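Local coordinates for protein HTH-type transcriptional repressor MdtR (Bacillus subtilis, PDB 1S3J) that is a homodimeric MarR-family repressor that binds directly to the promoter region of the multidrug resistance operon mdtRP and represses it, at residues F41-L46 with L95-E100. Residues are numbered along the deposited sequence; the frame is centred on the assembly and turned at random.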
ATOM      1  N   PHE A  41      -5.506  11.492  -4.325  1.00 33.29           N
ATOM      2  CA  PHE A  41      -6.288  10.776  -5.303  1.00 34.42           C
ATOM      3  C   PHE A  41      -7.320  11.687  -5.991  1.00 34.07           C
ATOM      4  O   PHE A  41      -7.574  11.546  -7.194  1.00 34.68           O
ATOM      5  CB  PHE A  41      -6.975   9.554  -4.682  1.00 34.81           C
ATOM      6  CG  PHE A  41      -7.731   8.704  -5.695  1.00 36.62           C
ATOM      7  CD1 PHE A  41      -7.167   7.551  -6.223  1.00 39.27           C
ATOM      8  CD2 PHE A  41      -9.000   9.081  -6.129  1.00 37.62           C
ATOM      9  CE1 PHE A  41      -7.863   6.777  -7.181  1.00 40.04           C
ATOM     10  CE2 PHE A  41      -9.698   8.332  -7.057  1.00 38.48           C
ATOM     11  CZ  PHE A  41      -9.131   7.171  -7.590  1.00 40.78           C
ATOM     12  N   VAL A  42      -7.918  12.601  -5.236  1.00 33.74           N
ATOM     13  CA  VAL A  42      -8.922  13.499  -5.782  1.00 33.08           C
ATOM     14  C   VAL A  42      -8.255  14.492  -6.728  1.00 33.04           C
ATOM     15  O   VAL A  42      -8.748  14.739  -7.825  1.00 32.11           O
ATOM     16  CB  VAL A  42      -9.671  14.263  -4.687  1.00 32.92           C
ATOM     17  CG1 VAL A  42     -10.630  15.256  -5.311  1.00 33.00           C
ATOM     18  CG2 VAL A  42     -10.442  13.294  -3.767  1.00 33.27           C
ATOM     19  N   LEU A  43      -7.132  15.039  -6.295  1.00 33.20           N
ATOM     20  CA  LEU A  43      -6.389  15.991  -7.083  1.00 34.22           C
ATOM     21  C   LEU A  43      -5.966  15.396  -8.420  1.00 34.87           C
ATOM     22  O   LEU A  43      -6.081  16.066  -9.432  1.00 35.46           O
ATOM     23  CB  LEU A  43      -5.176  16.524  -6.314  1.00 34.19           C
ATOM     24  CG  LEU A  43      -5.477  17.435  -5.123  1.00 34.51           C
ATOM     25  CD1 LEU A  43      -4.170  18.007  -4.521  1.00 33.78           C
ATOM     26  CD2 LEU A  43      -6.468  18.566  -5.481  1.00 34.63           C
ATOM     27  N   ALA A  44      -5.531  14.141  -8.416  1.00 35.49           N
ATOM     28  CA  ALA A  44      -5.066  13.443  -9.623  1.00 36.07           C
ATOM     29  C   ALA A  44      -6.207  13.121 -10.589  1.00 36.35           C
ATOM     30  O   ALA A  44      -6.075  13.321 -11.790  1.00 35.88           O
ATOM     31  CB  ALA A  44      -4.309  12.148  -9.245  1.00 35.97           C
ATOM     32  N   SER A  45      -7.321  12.620 -10.058  1.00 37.12           N
ATOM     33  CA  SER A  45      -8.553  12.466 -10.831  1.00 38.18           C
ATOM     34  C   SER A  45      -9.042  13.772 -11.485  1.00 38.65           C
ATOM     35  O   SER A  45      -9.631  13.736 -12.551  1.00 39.19           O
ATOM     36  CB  SER A  45      -9.678  11.909  -9.963  1.00 38.24           C
ATOM     37  OG  SER A  45      -9.268  10.694  -9.366  1.00 40.11           O
ATOM     38  N   LEU A  46      -8.812  14.906 -10.845  1.00 39.17           N
ATOM     39  CA  LEU A  46      -9.255  16.186 -11.387  1.00 40.01           C
ATOM     40  C   LEU A  46      -8.264  16.760 -12.412  1.00 41.18           C
ATOM     41  O   LEU A  46      -8.688  17.413 -13.354  1.00 41.23           O
ATOM     42  CB  LEU A  46      -9.534  17.201 -10.264  1.00 39.20           C
ATOM     43  CG  LEU A  46     -10.693  16.859  -9.311  1.00 38.93           C
ATOM     44  CD1 LEU A  46     -10.885  18.023  -8.334  1.00 40.30           C
ATOM     45  CD2 LEU A  46     -11.987  16.540 -10.061  1.00 37.65           C
ATOM     46  N   LEU A  95     -16.616  19.027  -9.062  1.00 36.06           N
ATOM     47  CA  LEU A  95     -15.329  19.501  -8.571  1.00 36.01           C
ATOM     48  C   LEU A  95     -14.364  19.825  -9.708  1.00 35.41           C
ATOM     49  O   LEU A  95     -14.418  19.223 -10.767  1.00 35.51           O
ATOM     50  CB  LEU A  95     -14.691  18.463  -7.642  1.00 35.94           C
ATOM     51  CG  LEU A  95     -15.547  18.073  -6.441  1.00 36.72           C
ATOM     52  CD1 LEU A  95     -14.887  16.978  -5.621  1.00 36.12           C
ATOM     53  CD2 LEU A  95     -15.838  19.304  -5.592  1.00 37.31           C
ATOM     54  N   SER A  96     -13.460  20.763  -9.458  1.00 35.24           N
ATOM     55  CA  SER A  96     -12.359  21.031 -10.368  1.00 35.74           C
ATOM     56  C   SER A  96     -11.159  21.601  -9.620  1.00 35.80           C
ATOM     57  O   SER A  96     -11.275  22.051  -8.467  1.00 35.53           O
ATOM     58  CB  SER A  96     -12.820  21.969 -11.491  1.00 36.09           C
ATOM     59  OG  SER A  96     -13.399  23.145 -10.946  1.00 37.90           O
ATOM     60  N   LEU A  97      -9.990  21.573 -10.248  1.00 36.38           N
ATOM     61  CA  LEU A  97      -8.796  22.180  -9.623  1.00 36.94           C
ATOM     62  C   LEU A  97      -8.819  23.680  -9.722  1.00 37.83           C
ATOM     63  O   LEU A  97      -9.216  24.219 -10.735  1.00 37.88           O
ATOM     64  CB  LEU A  97      -7.520  21.696 -10.298  1.00 36.75           C
ATOM     65  CG  LEU A  97      -7.267  20.197 -10.298  1.00 36.23           C
ATOM     66  CD1 LEU A  97      -6.098  19.917 -11.196  1.00 36.71           C
ATOM     67  CD2 LEU A  97      -6.999  19.713  -8.880  1.00 35.63           C
ATOM     68  N   THR A  98      -8.366  24.359  -8.672  1.00 39.51           N
ATOM     69  CA  THR A  98      -7.969  25.759  -8.770  1.00 39.83           C
ATOM     70  C   THR A  98      -6.536  25.806  -9.316  1.00 40.91           C
ATOM     71  O   THR A  98      -5.894  24.750  -9.487  1.00 40.37           O
ATOM     72  CB  THR A  98      -8.011  26.432  -7.398  1.00 40.18           C
ATOM     73  OG1 THR A  98      -7.134  25.749  -6.492  1.00 39.68           O
ATOM     74  CG2 THR A  98      -9.398  26.321  -6.740  1.00 40.09           C
ATOM     75  N   ASP A  99      -6.048  27.021  -9.588  1.00 41.83           N
ATOM     76  CA  ASP A  99      -4.657  27.249  -9.986  1.00 42.94           C
ATOM     77  C   ASP A  99      -3.754  26.706  -8.886  1.00 43.19           C
ATOM     78  O   ASP A  99      -2.764  26.044  -9.168  1.00 42.64           O
ATOM     79  CB  ASP A  99      -4.320  28.754 -10.167  1.00 43.24           C
ATOM     80  CG  ASP A  99      -4.807  29.356 -11.512  1.00 44.85           C
ATOM     81  OD1 ASP A  99      -5.324  28.619 -12.383  1.00 47.37           O
ATOM     82  OD2 ASP A  99      -4.695  30.586 -11.776  1.00 44.84           O
ATOM     83  N   GLU A 100      -4.105  27.006  -7.636  1.00 43.95           N
ATOM     84  CA  GLU A 100      -3.264  26.669  -6.487  1.00 44.93           C
ATOM     85  C   GLU A 100      -3.231  25.168  -6.252  1.00 45.11           C
ATOM     86  O   GLU A 100      -2.238  24.639  -5.759  1.00 45.26           O
ATOM     87  CB  GLU A 100      -3.740  27.381  -5.215  1.00 45.24           C
ATOM     88  CG  GLU A 100      -3.423  28.867  -5.175  1.00 47.24           C
ATOM     89  CD  GLU A 100      -4.610  29.751  -5.563  1.00 50.60           C
ATOM     90  OE1 GLU A 100      -4.649  30.910  -5.075  1.00 52.55           O
ATOM     91  OE2 GLU A 100      -5.503  29.304  -6.344  1.00 50.48           O
TER
HETATM   92  O   HOH W   1      -9.688  20.735 -13.077  1.00 32.59           O
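L46 reaches from helix 41-46 into the angle between L95 and L97, a worked example of how a winged-helix domain joins a helix to its sheet largely through leucines. The helix runs almost at right angles to strand 95-97 (85°), so a short length of each meets the other. With CG anti to its own carbonyl carbon (chi1 -65°), L46 sends both methyls onto the strand: CD1 lies 3.9 Å from L95 CB and also rests on the S96 backbone, while CD2 reaches to 3.7 Å from L95 O. Nearer the helix backbone, L46 CB sits 3.8 Å from L97 CG. One turn back, L43 CD2 meets L97 CD2 at 3.6 Å, methyl against methyl, the two side chains passing at a slant.

On one side of this tight apolar patch the contact becomes looser, with a single bridging water. The S96 side chain starts out away from the helix, and the water accepts a hydrogen bond from L97 N (3.0 Å) while donating a weak, long one to L46 O, a thin polar link beside the leucines. V42, also buried, turns instead to I57 and M61 of helix 54-61 and to helix 65-77, in the predicted DNA-binding helix-turn-helix. Strand 93-97 is the middle strand of the antiparallel sheet; L43, L46 and L95 all touch I81 of neighbouring strand 81-85, and F105 of helix 99-120 packs on L43.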